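Local coordinates for nitrogenase iron-molybdenum cofactor biosynthesis protein NifB (Methanothermobacter thermautotrophicus, PDB 7JMA), which probably carries out radical SAM-dependent carbide insertion as two [4Fe-4S] clusters are coupled into the [8Fe-9S-C] precursor of the nitrogenase cofactor, at residues L112-L123 with L130-T141; I190-I198 with A218-L226. All coordinates share one frame; numbering follows the deposited sequence.

Contact 1 of 2, residues L112-L123 with L130-T141; sequences LLKCMSTNGLLL and LAELGINTVTVT
Strands 113-118 and 137-141 and the helix 123-132 between them form a beta-alpha-beta unit of the radical SAM barrel, and Met116 reaches from the first strand to Leu130 on that helix. The strands run parallel, their axes 11° apart. Their ladder passes from Met116 N to Thr137 O, then through Thr139 N to Met116 O (2.9 Å) and Thr118 N to Thr139 O (2.8 Å), ending with Thr141 N on Thr118 O. At the start of the ladder, Asn136 adds a side-chain bond: its OD1 takes Lys114 N on an in-plane lone pair at 2.8 Å, the N-H pointing almost straight at it (169°), while its own N gives to Lys114 O at 2.8 Å. An alanine here has no OD1, which would probably leave Lys114 N without its mate and the start of the strand pairing held by backbone bonds alone. Cys115, Ser117, Thr137 and Thr139 share one face; Cys115 binds [4Fe-4S] cluster #1 in another structure of this protein. On the reverse face Met116, with CG wedged between backbone N and carbonyl carbon (chi1 69°), lays CG beside Val138 CG2 and bends at chi3, bringing CE to a tight 3.5 Å from Leu130 CD2. Farther along, Leu123, in the first turn of the helix, packs its CD2 3.8 Å from Leu130 CD1 and meets Val140 CG2 tip to tip with CD1, at 3.8 Å.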
ATOM      1  N   LEU A 112     -15.357  12.603   6.867  1.00 70.70           N
ATOM      2  CA  LEU A 112     -14.533  12.305   5.703  1.00 61.17           C
ATOM      3  C   LEU A 112     -14.027  10.865   5.723  1.00 55.74           C
ATOM      4  O   LEU A 112     -13.738  10.304   6.785  1.00 55.03           O
ATOM      5  CB  LEU A 112     -13.346  13.270   5.614  1.00 59.94           C
ATOM      6  CG  LEU A 112     -13.673  14.762   5.504  1.00 65.68           C
ATOM      7  CD1 LEU A 112     -12.417  15.614   5.659  1.00 62.82           C
ATOM      8  CD2 LEU A 112     -14.387  15.068   4.195  1.00 71.10           C
ATOM      9  N   LEU A 113     -13.932  10.273   4.533  1.00 49.94           N
ATOM     10  CA  LEU A 113     -13.299   8.972   4.400  1.00 46.51           C
ATOM     11  C   LEU A 113     -11.811   9.125   4.666  1.00 47.81           C
ATOM     12  O   LEU A 113     -11.183  10.071   4.198  1.00 48.53           O
ATOM     13  CB  LEU A 113     -13.497   8.393   2.998  1.00 49.55           C
ATOM     14  CG  LEU A 113     -14.847   8.410   2.266  1.00 65.78           C
ATOM     15  CD1 LEU A 113     -14.918   7.283   1.222  1.00 76.39           C
ATOM     16  CD2 LEU A 113     -16.032   8.335   3.220  1.00 74.86           C
ATOM     17  N   LYS A 114     -11.243   8.189   5.408  1.00 40.00           N
ATOM     18  CA  LYS A 114      -9.823   8.225   5.729  1.00 36.81           C
ATOM     19  C   LYS A 114      -9.142   7.013   5.116  1.00 36.90           C
ATOM     20  O   LYS A 114      -9.638   5.892   5.242  1.00 38.70           O
ATOM     21  CB  LYS A 114      -9.615   8.273   7.243  1.00 44.70           C
ATOM     22  CG  LYS A 114     -10.002   9.627   7.845  1.00 56.36           C
ATOM     23  CD  LYS A 114     -10.365   9.510   9.307  1.00 64.84           C
ATOM     24  CE  LYS A 114     -11.218  10.683   9.777  1.00 74.88           C
ATOM     25  NZ  LYS A 114     -12.373  10.953   8.878  1.00 82.90           N
ATOM     26  N   CYS A 115      -8.021   7.237   4.423  1.00 32.90           N
ATOM     27  CA  CYS A 115      -7.353   6.126   3.765  1.00 31.33           C
ATOM     28  C   CYS A 115      -5.847   6.258   3.922  1.00 33.69           C
ATOM     29  O   CYS A 115      -5.323   7.314   4.275  1.00 29.29           O
ATOM     30  CB  CYS A 115      -7.720   6.034   2.285  1.00 36.85           C
ATOM     31  SG  CYS A 115      -7.219   7.452   1.330  1.00 44.27           S
ATOM     32  N   MET A 116      -5.154   5.161   3.648  1.00 27.91           N
ATOM     33  CA  MET A 116      -3.707   5.219   3.637  1.00 26.40           C
ATOM     34  C   MET A 116      -3.179   4.086   2.772  1.00 26.07           C
ATOM     35  O   MET A 116      -3.867   3.098   2.512  1.00 27.86           O
ATOM     36  CB  MET A 116      -3.142   5.150   5.057  1.00 38.77           C
ATOM     37  CG  MET A 116      -3.305   3.842   5.758  1.00 40.95           C
ATOM     38  SD  MET A 116      -2.065   3.742   7.086  1.00 41.30           S
ATOM     39  CE  MET A 116      -2.691   4.978   8.210  1.00 48.40           C
ATOM     40  N   SER A 117      -1.946   4.256   2.318  1.00 26.45           N
ATOM     41  CA  SER A 117      -1.267   3.227   1.554  1.00 32.89           C
ATOM     42  C   SER A 117      -0.046   2.796   2.343  1.00 31.27           C
ATOM     43  O   SER A 117       0.551   3.602   3.063  1.00 28.25           O
ATOM     44  CB  SER A 117      -0.858   3.715   0.151  1.00 39.84           C
ATOM     45  OG  SER A 117      -1.974   4.242  -0.549  1.00 44.61           O
ATOM     46  N   THR A 118       0.303   1.515   2.217  1.00 25.28           N
ATOM     47  CA  THR A 118       1.446   0.991   2.951  1.00 27.66           C
ATOM     48  C   THR A 118       1.992  -0.228   2.212  1.00 26.69           C
ATOM     49  O   THR A 118       1.273  -0.881   1.451  1.00 27.46           O
ATOM     50  CB  THR A 118       1.038   0.630   4.383  1.00 27.43           C
ATOM     51  OG1 THR A 118       2.145   0.046   5.062  1.00 27.82           O
ATOM     52  CG2 THR A 118      -0.108  -0.409   4.363  1.00 26.68           C
ATOM     53  N   ASN A 119       3.279  -0.530   2.443  1.00 22.46           N
ATOM     54  CA  ASN A 119       3.764  -1.834   2.016  1.00 22.69           C
ATOM     55  C   ASN A 119       3.256  -2.970   2.918  1.00 27.98           C
ATOM     56  O   ASN A 119       3.457  -4.146   2.587  1.00 24.78           O
ATOM     57  CB  ASN A 119       5.296  -1.811   1.933  1.00 27.21           C
ATOM     58  CG  ASN A 119       5.949  -1.411   3.238  1.00 29.18           C
ATOM     59  OD1 ASN A 119       5.616  -1.956   4.290  1.00 25.38           O
ATOM     60  ND2 ASN A 119       6.952  -0.505   3.168  1.00 28.84           N
ATOM     61  N   GLY A 120       2.618  -2.657   4.047  1.00 25.89           N
ATOM     62  CA  GLY A 120       2.083  -3.684   4.926  1.00 26.61           C
ATOM     63  C   GLY A 120       3.038  -4.284   5.943  1.00 25.11           C
ATOM     64  O   GLY A 120       2.602  -5.090   6.778  1.00 26.06           O
ATOM     65  N   LEU A 121       4.327  -3.916   5.927  1.00 22.64           N
ATOM     66  CA  LEU A 121       5.261  -4.560   6.843  1.00 23.60           C
ATOM     67  C   LEU A 121       4.826  -4.412   8.298  1.00 25.05           C
ATOM     68  O   LEU A 121       4.936  -5.359   9.086  1.00 27.83           O
ATOM     69  CB  LEU A 121       6.670  -3.979   6.662  1.00 23.22           C
ATOM     70  CG  LEU A 121       7.727  -4.629   7.553  1.00 25.33           C
ATOM     71  CD1 LEU A 121       7.971  -6.109   7.237  1.00 29.01           C
ATOM     72  CD2 LEU A 121       9.053  -3.842   7.395  1.00 26.32           C
ATOM     73  N   LEU A 122       4.323  -3.237   8.674  1.00 23.79           N
ATOM     74  CA  LEU A 122       3.940  -2.961  10.058  1.00 25.27           C
ATOM     75  C   LEU A 122       2.463  -3.202  10.320  1.00 26.66           C
ATOM     76  O   LEU A 122       1.975  -2.853  11.406  1.00 28.54           O
ATOM     77  CB  LEU A 122       4.280  -1.514  10.425  1.00 26.09           C
ATOM     78  CG  LEU A 122       5.786  -1.297  10.495  1.00 27.54           C
ATOM     79  CD1 LEU A 122       6.107   0.189  10.569  1.00 28.86           C
ATOM     80  CD2 LEU A 122       6.328  -2.042  11.706  1.00 35.75           C
ATOM     81  N   LEU A 123       1.739  -3.761   9.353  1.00 26.09           N
ATOM     82  CA  LEU A 123       0.298  -3.950   9.540  1.00 31.51           C
ATOM     83  C   LEU A 123      -0.056  -4.858  10.704  1.00 36.86           C
ATOM     84  O   LEU A 123      -0.997  -4.521  11.443  1.00 33.76           O
ATOM     85  CB  LEU A 123      -0.348  -4.493   8.262  1.00 30.26           C
ATOM     86  CG  LEU A 123      -0.783  -3.401   7.296  1.00 33.96           C
ATOM     87  CD1 LEU A 123      -1.373  -4.031   6.041  1.00 28.64           C
ATOM     88  CD2 LEU A 123      -1.791  -2.463   7.976  1.00 31.94           C
ATOM     89  N   LEU A 130      -5.092   1.332  13.582  1.00 36.44           N
ATOM     90  CA  LEU A 130      -5.719   1.891  12.387  1.00 33.21           C
ATOM     91  C   LEU A 130      -7.229   1.874  12.509  1.00 35.96           C
ATOM     92  O   LEU A 130      -7.898   2.872  12.222  1.00 35.78           O
ATOM     93  CB  LEU A 130      -5.291   1.099  11.153  1.00 29.25           C
ATOM     94  CG  LEU A 130      -3.825   1.276  10.801  1.00 31.98           C
ATOM     95  CD1 LEU A 130      -3.560   0.608   9.471  1.00 35.98           C
ATOM     96  CD2 LEU A 130      -3.529   2.759  10.766  1.00 35.72           C
ATOM     97  N   ALA A 131      -7.778   0.730  12.927  1.00 35.61           N
ATOM     98  CA  ALA A 131      -9.218   0.609  13.113  1.00 40.41           C
ATOM     99  C   ALA A 131      -9.730   1.609  14.139  1.00 41.00           C
ATOM    100  O   ALA A 131     -10.753   2.265  13.919  1.00 39.40           O
ATOM    101  CB  ALA A 131      -9.563  -0.816  13.541  1.00 40.87           C
ATOM    102  N   GLU A 132      -9.027   1.741  15.265  1.00 39.40           N
ATOM    103  CA  GLU A 132      -9.467   2.655  16.314  1.00 43.08           C
ATOM    104  C   GLU A 132      -9.443   4.108  15.856  1.00 45.14           C
ATOM    105  O   GLU A 132     -10.193   4.933  16.389  1.00 44.23           O
ATOM    106  CB  GLU A 132      -8.597   2.476  17.560  1.00 44.42           C
ATOM    107  CG  GLU A 132      -8.580   1.061  18.120  1.00 64.94           C
ATOM    108  CD  GLU A 132      -7.880   0.967  19.466  1.00 86.61           C
ATOM    109  OE1 GLU A 132      -7.707   2.016  20.123  1.00 94.34           O
ATOM    110  OE2 GLU A 132      -7.496  -0.155  19.866  1.00 91.04           O
ATOM    111  N   LEU A 133      -8.586   4.449  14.890  1.00 36.93           N
ATOM    112  CA  LEU A 133      -8.471   5.823  14.417  1.00 38.55           C
ATOM    113  C   LEU A 133      -9.411   6.150  13.264  1.00 44.13           C
ATOM    114  O   LEU A 133      -9.370   7.276  12.755  1.00 52.62           O
ATOM    115  CB  LEU A 133      -7.033   6.108  13.987  1.00 37.22           C
ATOM    116  CG  LEU A 133      -6.032   6.026  15.135  1.00 46.37           C
ATOM    117  CD1 LEU A 133      -4.613   6.181  14.620  1.00 44.69           C
ATOM    118  CD2 LEU A 133      -6.355   7.073  16.169  1.00 52.21           C
ATOM    119  N   GLY A 134     -10.234   5.204  12.828  1.00 41.60           N
ATOM    120  CA  GLY A 134     -11.234   5.514  11.827  1.00 46.41           C
ATOM    121  C   GLY A 134     -10.773   5.392  10.397  1.00 40.87           C
ATOM    122  O   GLY A 134     -11.443   5.916   9.496  1.00 39.46           O
ATOM    123  N   ILE A 135      -9.635   4.736  10.156  1.00 32.01           N
ATOM    124  CA  ILE A 135      -9.227   4.449   8.791  1.00 28.87           C
ATOM    125  C   ILE A 135     -10.270   3.556   8.139  1.00 34.03           C
ATOM    126  O   ILE A 135     -10.685   2.538   8.711  1.00 34.79           O
ATOM    127  CB  ILE A 135      -7.845   3.788   8.767  1.00 30.04           C
ATOM    128  CG1 ILE A 135      -6.805   4.730   9.376  1.00 39.15           C
ATOM    129  CG2 ILE A 135      -7.432   3.517   7.315  1.00 30.87           C
ATOM    130  CD1 ILE A 135      -6.742   6.017   8.675  1.00 39.77           C
ATOM    131  N   ASN A 136     -10.719   3.948   6.948  1.00 29.32           N
ATOM    132  CA  ASN A 136     -11.757   3.198   6.246  1.00 29.31           C
ATOM    133  C   ASN A 136     -11.208   2.287   5.163  1.00 30.62           C
ATOM    134  O   ASN A 136     -11.788   1.232   4.902  1.00 29.04           O
ATOM    135  CB  ASN A 136     -12.750   4.159   5.594  1.00 31.56           C
ATOM    136  CG  ASN A 136     -13.336   5.118   6.570  1.00 37.38           C
ATOM    137  OD1 ASN A 136     -13.071   6.309   6.505  1.00 39.85           O
ATOM    138  ND2 ASN A 136     -14.173   4.606   7.482  1.00 39.84           N
ATOM    139  N   THR A 137     -10.122   2.690   4.512  1.00 28.31           N
ATOM    140  CA  THR A 137      -9.556   1.957   3.391  1.00 26.45           C
ATOM    141  C   THR A 137      -8.042   1.988   3.492  1.00 25.99           C
ATOM    142  O   THR A 137      -7.465   3.023   3.821  1.00 29.51           O
ATOM    143  CB  THR A 137      -9.997   2.580   2.059  1.00 31.82           C
ATOM    144  OG1 THR A 137     -11.431   2.661   2.016  1.00 34.93           O
ATOM    145  CG2 THR A 137      -9.485   1.754   0.870  1.00 35.09           C
ATOM    146  N   VAL A 138      -7.404   0.849   3.231  1.00 25.45           N
ATOM    147  CA  VAL A 138      -5.953   0.768   3.177  1.00 25.55           C
ATOM    148  C   VAL A 138      -5.574   0.101   1.868  1.00 27.97           C
ATOM    149  O   VAL A 138      -6.167  -0.923   1.495  1.00 26.86           O
ATOM    150  CB  VAL A 138      -5.367  -0.014   4.365  1.00 24.91           C
ATOM    151  CG1 VAL A 138      -3.839  -0.193   4.176  1.00 26.32           C
ATOM    152  CG2 VAL A 138      -5.674   0.671   5.684  1.00 25.11           C
ATOM    153  N   THR A 139      -4.608   0.690   1.177  1.00 27.77           N
ATOM    154  CA  THR A 139      -4.039   0.125  -0.034  1.00 26.39           C
ATOM    155  C   THR A 139      -2.697  -0.497   0.334  1.00 27.40           C
ATOM    156  O   THR A 139      -1.825   0.187   0.878  1.00 28.47           O
ATOM    157  CB  THR A 139      -3.886   1.194  -1.111  1.00 32.58           C
ATOM    158  OG1 THR A 139      -5.170   1.758  -1.398  1.00 35.33           O
ATOM    159  CG2 THR A 139      -3.307   0.601  -2.382  1.00 38.15           C
ATOM    160  N   VAL A 140      -2.549  -1.793   0.067  1.00 24.15           N
ATOM    161  CA  VAL A 140      -1.342  -2.552   0.400  1.00 26.22           C
ATOM    162  C   VAL A 140      -0.660  -2.935  -0.906  1.00 24.19           C
ATOM    163  O   VAL A 140      -1.313  -3.441  -1.821  1.00 27.59           O
ATOM    164  CB  VAL A 140      -1.684  -3.811   1.221  1.00 27.36           C
ATOM    165  CG1 VAL A 140      -0.383  -4.540   1.611  1.00 28.52           C
ATOM    166  CG2 VAL A 140      -2.506  -3.456   2.472  1.00 26.83           C
ATOM    167  N   THR A 141       0.646  -2.673  -1.019  1.00 25.05           N
ATOM    168  CA  THR A 141       1.353  -2.988  -2.247  1.00 24.94           C
ATOM    169  C   THR A 141       1.943  -4.384  -2.109  1.00 29.85           C
ATOM    170  O   THR A 141       2.816  -4.617  -1.262  1.00 29.54           O
ATOM    171  CB  THR A 141       2.423  -1.939  -2.530  1.00 32.62           C
ATOM    172  OG1 THR A 141       1.759  -0.689  -2.772  1.00 33.73           O
ATOM    173  CG2 THR A 141       3.224  -2.321  -3.779  1.00 32.81           C
TER
HETATM  174  O   HOH W   1      -6.248   3.692   0.241  1.00 42.39           O

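Contact 2 of 2, residues I190-I198 with A218-L226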
ATOM      1  N   ILE A 190     -11.600  -1.611   4.338  1.00 26.60           N
ATOM      2  CA  ILE A 190     -11.544  -2.063   2.950  1.00 26.35           C
ATOM      3  C   ILE A 190     -10.089  -2.188   2.539  1.00 30.81           C
ATOM      4  O   ILE A 190      -9.331  -1.218   2.635  1.00 28.03           O
ATOM      5  CB  ILE A 190     -12.272  -1.086   2.027  1.00 25.87           C
ATOM      6  CG1 ILE A 190     -13.752  -0.949   2.427  1.00 31.37           C
ATOM      7  CG2 ILE A 190     -12.100  -1.488   0.560  1.00 29.11           C
ATOM      8  CD1 ILE A 190     -14.392   0.251   1.781  1.00 33.82           C
ATOM      9  N   VAL A 191      -9.688  -3.366   2.064  1.00 23.04           N
ATOM     10  CA  VAL A 191      -8.296  -3.567   1.643  1.00 22.44           C
ATOM     11  C   VAL A 191      -8.252  -3.581   0.129  1.00 26.75           C
ATOM     12  O   VAL A 191      -8.913  -4.408  -0.520  1.00 28.85           O
ATOM     13  CB  VAL A 191      -7.692  -4.856   2.222  1.00 23.51           C
ATOM     14  CG1 VAL A 191      -6.227  -5.012   1.722  1.00 28.44           C
ATOM     15  CG2 VAL A 191      -7.723  -4.821   3.710  1.00 25.09           C
ATOM     16  N   LYS A 192      -7.469  -2.667  -0.433  1.00 25.65           N
ATOM     17  CA  LYS A 192      -7.170  -2.641  -1.850  1.00 26.65           C
ATOM     18  C   LYS A 192      -5.720  -3.073  -2.012  1.00 27.57           C
ATOM     19  O   LYS A 192      -4.863  -2.667  -1.227  1.00 28.74           O
ATOM     20  CB  LYS A 192      -7.373  -1.242  -2.425  1.00 30.66           C
ATOM     21  CG  LYS A 192      -8.784  -0.701  -2.172  1.00 42.43           C
ATOM     22  CD  LYS A 192      -8.960   0.703  -2.724  1.00 44.52           C
ATOM     23  CE  LYS A 192     -10.405   1.181  -2.572  1.00 56.18           C
ATOM     24  NZ  LYS A 192     -10.543   2.656  -2.782  1.00 61.11           N
ATOM     25  N   VAL A 193      -5.441  -3.920  -2.994  1.00 24.93           N
ATOM     26  CA  VAL A 193      -4.075  -4.394  -3.217  1.00 29.89           C
ATOM     27  C   VAL A 193      -3.559  -3.790  -4.511  1.00 28.81           C
ATOM     28  O   VAL A 193      -4.205  -3.906  -5.561  1.00 29.90           O
ATOM     29  CB  VAL A 193      -4.006  -5.933  -3.228  1.00 30.22           C
ATOM     30  CG1 VAL A 193      -2.647  -6.426  -3.752  1.00 31.54           C
ATOM     31  CG2 VAL A 193      -4.234  -6.466  -1.811  1.00 27.38           C
ATOM     32  N   ASN A 194      -2.405  -3.118  -4.427  1.00 28.78           N
ATOM     33  CA  ASN A 194      -1.671  -2.654  -5.593  1.00 30.28           C
ATOM     34  C   ASN A 194      -0.597  -3.680  -5.922  1.00 27.26           C
ATOM     35  O   ASN A 194       0.114  -4.145  -5.024  1.00 30.86           O
ATOM     36  CB  ASN A 194      -1.011  -1.291  -5.337  1.00 30.54           C
ATOM     37  CG  ASN A 194      -1.966  -0.130  -5.526  1.00 37.71           C
ATOM     38  OD1 ASN A 194      -3.164  -0.319  -5.735  1.00 36.76           O
ATOM     39  ND2 ASN A 194      -1.440   1.080  -5.431  1.00 41.15           N
ATOM     40  N   SER A 195      -0.486  -4.031  -7.196  1.00 30.38           N
ATOM     41  CA  SER A 195       0.576  -4.911  -7.662  1.00 32.89           C
ATOM     42  C   SER A 195       1.212  -4.299  -8.898  1.00 31.20           C
ATOM     43  O   SER A 195       0.511  -3.955  -9.855  1.00 32.69           O
ATOM     44  CB  SER A 195       0.036  -6.310  -7.968  1.00 37.17           C
ATOM     45  OG  SER A 195      -0.613  -6.849  -6.822  1.00 36.61           O
ATOM     46  N   VAL A 196       2.537  -4.149  -8.872  1.00 31.99           N
ATOM     47  CA  VAL A 196       3.268  -3.629 -10.023  1.00 34.51           C
ATOM     48  C   VAL A 196       3.550  -4.766 -10.997  1.00 34.66           C
ATOM     49  O   VAL A 196       4.136  -5.793 -10.631  1.00 36.70           O
ATOM     50  CB  VAL A 196       4.571  -2.945  -9.581  1.00 34.93           C
ATOM     51  CG1 VAL A 196       5.355  -2.428 -10.804  1.00 37.15           C
ATOM     52  CG2 VAL A 196       4.265  -1.812  -8.595  1.00 39.44           C
ATOM     53  N   LEU A 197       3.142  -4.579 -12.246  1.00 37.19           N
ATOM     54  CA  LEU A 197       3.364  -5.582 -13.277  1.00 36.23           C
ATOM     55  C   LEU A 197       4.780  -5.411 -13.815  1.00 39.49           C
ATOM     56  O   LEU A 197       5.091  -4.401 -14.446  1.00 37.68           O
ATOM     57  CB  LEU A 197       2.322  -5.434 -14.378  1.00 37.94           C
ATOM     58  CG  LEU A 197       2.465  -6.358 -15.576  1.00 48.02           C
ATOM     59  CD1 LEU A 197       2.462  -7.795 -15.103  1.00 53.21           C
ATOM     60  CD2 LEU A 197       1.329  -6.102 -16.545  1.00 50.42           C
ATOM     61  N   ILE A 198       5.643  -6.386 -13.546  1.00 43.30           N
ATOM     62  CA  ILE A 198       7.038  -6.333 -13.975  1.00 44.01           C
ATOM     63  C   ILE A 198       7.226  -7.380 -15.062  1.00 48.25           C
ATOM     64  O   ILE A 198       7.328  -8.578 -14.758  1.00 49.16           O
ATOM     65  CB  ILE A 198       8.013  -6.569 -12.811  1.00 36.50           C
ATOM     66  CG1 ILE A 198       7.780  -5.568 -11.679  1.00 39.32           C
ATOM     67  CG2 ILE A 198       9.463  -6.454 -13.309  1.00 46.17           C
ATOM     68  CD1 ILE A 198       8.207  -6.079 -10.314  1.00 36.89           C
ATOM     69  N   ALA A 218      -8.840  -9.296   0.822  1.00 29.76           N
ATOM     70  CA  ALA A 218      -8.790  -8.106  -0.024  1.00 30.07           C
ATOM     71  C   ALA A 218     -10.080  -7.962  -0.827  1.00 33.62           C
ATOM     72  O   ALA A 218     -10.727  -8.954  -1.186  1.00 31.49           O
ATOM     73  CB  ALA A 218      -7.588  -8.149  -0.981  1.00 27.74           C
ATOM     74  N   SER A 219     -10.436  -6.708  -1.132  1.00 28.11           N
ATOM     75  CA  SER A 219     -11.646  -6.379  -1.877  1.00 33.99           C
ATOM     76  C   SER A 219     -11.415  -6.038  -3.336  1.00 34.34           C
ATOM     77  O   SER A 219     -12.336  -6.197  -4.143  1.00 33.09           O
ATOM     78  CB  SER A 219     -12.387  -5.203  -1.230  1.00 36.53           C
ATOM     79  OG  SER A 219     -12.924  -5.566   0.039  1.00 32.04           O
ATOM     80  N   LEU A 220     -10.216  -5.577  -3.686  1.00 30.45           N
ATOM     81  CA  LEU A 220      -9.981  -5.009  -5.000  1.00 33.65           C
ATOM     82  C   LEU A 220      -8.492  -5.111  -5.272  1.00 29.79           C
ATOM     83  O   LEU A 220      -7.689  -5.050  -4.347  1.00 32.67           O
ATOM     84  CB  LEU A 220     -10.457  -3.552  -5.040  1.00 37.12           C
ATOM     85  CG  LEU A 220     -10.244  -2.724  -6.296  1.00 50.27           C
ATOM     86  CD1 LEU A 220     -11.149  -3.239  -7.395  1.00 58.27           C
ATOM     87  CD2 LEU A 220     -10.543  -1.267  -5.989  1.00 54.59           C
ATOM     88  N   MET A 221      -8.147  -5.310  -6.533  1.00 29.79           N
ATOM     89  CA  MET A 221      -6.757  -5.274  -6.956  1.00 34.84           C
ATOM     90  C   MET A 221      -6.576  -4.191  -8.001  1.00 37.04           C
ATOM     91  O   MET A 221      -7.429  -4.000  -8.868  1.00 34.89           O
ATOM     92  CB  MET A 221      -6.314  -6.610  -7.516  1.00 43.14           C
ATOM     93  CG  MET A 221      -4.840  -6.821  -7.364  1.00 63.44           C
ATOM     94  SD  MET A 221      -4.457  -8.563  -7.252  1.00 66.30           S
ATOM     95  CE  MET A 221      -3.164  -8.619  -8.479  1.00 52.73           C
ATOM     96  N   ASN A 222      -5.450  -3.497  -7.924  1.00 33.99           N
ATOM     97  CA  ASN A 222      -5.094  -2.469  -8.892  1.00 35.80           C
ATOM     98  C   ASN A 222      -3.763  -2.891  -9.490  1.00 34.31           C
ATOM     99  O   ASN A 222      -2.751  -2.921  -8.782  1.00 38.69           O
ATOM    100  CB  ASN A 222      -5.001  -1.098  -8.221  1.00 34.69           C
ATOM    101  CG  ASN A 222      -4.791   0.032  -9.212  1.00 42.31           C
ATOM    102  OD1 ASN A 222      -4.982  -0.130 -10.419  1.00 41.49           O
ATOM    103  ND2 ASN A 222      -4.395   1.189  -8.703  1.00 49.26           N
ATOM    104  N   ILE A 223      -3.772  -3.246 -10.773  1.00 32.27           N
ATOM    105  CA  ILE A 223      -2.551  -3.597 -11.491  1.00 40.55           C
ATOM    106  C   ILE A 223      -1.926  -2.312 -12.016  1.00 48.08           C
ATOM    107  O   ILE A 223      -2.556  -1.574 -12.781  1.00 48.73           O
ATOM    108  CB  ILE A 223      -2.828  -4.576 -12.643  1.00 48.15           C
ATOM    109  CG1 ILE A 223      -3.860  -5.624 -12.236  1.00 50.41           C
ATOM    110  CG2 ILE A 223      -1.532  -5.246 -13.088  1.00 49.70           C
ATOM    111  CD1 ILE A 223      -3.353  -6.587 -11.200  1.00 51.94           C
ATOM    112  N   ILE A 224      -0.695  -2.055 -11.612  1.00 42.97           N
ATOM    113  CA  ILE A 224       0.041  -0.847 -11.975  1.00 39.66           C
ATOM    114  C   ILE A 224       1.190  -1.267 -12.886  1.00 36.66           C
ATOM    115  O   ILE A 224       1.933  -2.187 -12.537  1.00 43.60           O
ATOM    116  CB  ILE A 224       0.581  -0.115 -10.731  1.00 46.11           C
ATOM    117  CG1 ILE A 224      -0.568   0.254  -9.792  1.00 59.14           C
ATOM    118  CG2 ILE A 224       1.378   1.118 -11.143  1.00 53.16           C
ATOM    119  CD1 ILE A 224      -1.723   0.910 -10.497  1.00 66.25           C
ATOM    120  N   PRO A 225       1.346  -0.656 -14.056  1.00 40.55           N
ATOM    121  CA  PRO A 225       2.479  -1.026 -14.912  1.00 41.11           C
ATOM    122  C   PRO A 225       3.774  -0.491 -14.328  1.00 40.45           C
ATOM    123  O   PRO A 225       3.811   0.605 -13.765  1.00 41.92           O
ATOM    124  CB  PRO A 225       2.145  -0.356 -16.250  1.00 46.34           C
ATOM    125  CG  PRO A 225       1.335   0.837 -15.865  1.00 49.39           C
ATOM    126  CD  PRO A 225       0.508   0.389 -14.673  1.00 43.63           C
ATOM    127  N   LEU A 226       4.831  -1.289 -14.439  1.00 42.96           N
ATOM    128  CA  LEU A 226       6.151  -0.823 -14.032  1.00 42.62           C
ATOM    129  C   LEU A 226       6.561   0.398 -14.843  1.00 42.66           C
ATOM    130  O   LEU A 226       6.399   0.433 -16.063  1.00 48.57           O
ATOM    131  CB  LEU A 226       7.188  -1.928 -14.226  1.00 44.32           C
ATOM    132  CG  LEU A 226       8.632  -1.467 -13.996  1.00 43.06           C
ATOM    133  CD1 LEU A 226       8.855  -1.232 -12.505  1.00 44.13           C
ATOM    134  CD2 LEU A 226       9.635  -2.456 -14.582  1.00 45.32           C
TER
HETATM  135  O   HOH W   2     -11.277  -5.963   2.120  1.00 29.24           O
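Val193 and Asn222 sit midway along the backbone ladder that joins strands 190-197 and 220-225, where Asn222 N gives to Val193 O at 2.7 Å. The alternation of donors and acceptors is that of parallel strands: Val193 N binds Leu220 O, Ser195 N binds Asn222 O, and Ile224 N meets Ser195 O almost straight. Ser219 N to Val191 O and Leu226 N to Leu197 O extend the series at its two ends. The two axes cross at 31°, the twist expected of neighbouring parallel strands.

Among polar side chains, Asn194 and Asn222 lie alongside one another, pointing the same way with their amide planes 73° apart; the touch is Asn194 OD1 on Asn222 CB at 3.2 Å. A water links Val191 N to Ser219 OG. Ser195 OG, bonded to Val142 O, also has Met221 CE against it at 3.5 Å.

Apolar packing fills the face toward helices 206-216 and 240-251. Val193 CG2 meets Ala218 CB at 3.8 Å, and Leu197 CB rests on Ile223 CG2 at 4.1 Å. The first torsion of Met221 turns CG away from the backbone N (chi1 -153°) and lays it over Val193 O, near CG1 of the same valine, and its chain then turns so that CE arrives at Ser195. Parallel strands joined through helix 206-216, with helices packed on one face, are the beta-alpha-beta build of a TIM-barrel-like radical SAM fold.

From the N terminus, contact 1 comes first: its strands 113-118 and 137-141 close the short loop that holds helix 123-132. Contact 2 opens only after that loop has ended, and strands 190-197 and 220-225 close a longer one around helix 206-216. The two therefore follow in series, neither nesting nor crossing. Their centres lie 15 Å apart, yet strands 137-141 and 190-197 are sheet neighbours: probable hydrogen bonds run from Val140 N to Lys192 O and from Asn194 N to Val140 O, both 2.8 Å. With that pairing the two contacts make four consecutive strands of the parallel sheet, ending at 220-225, its outermost strand in this chain.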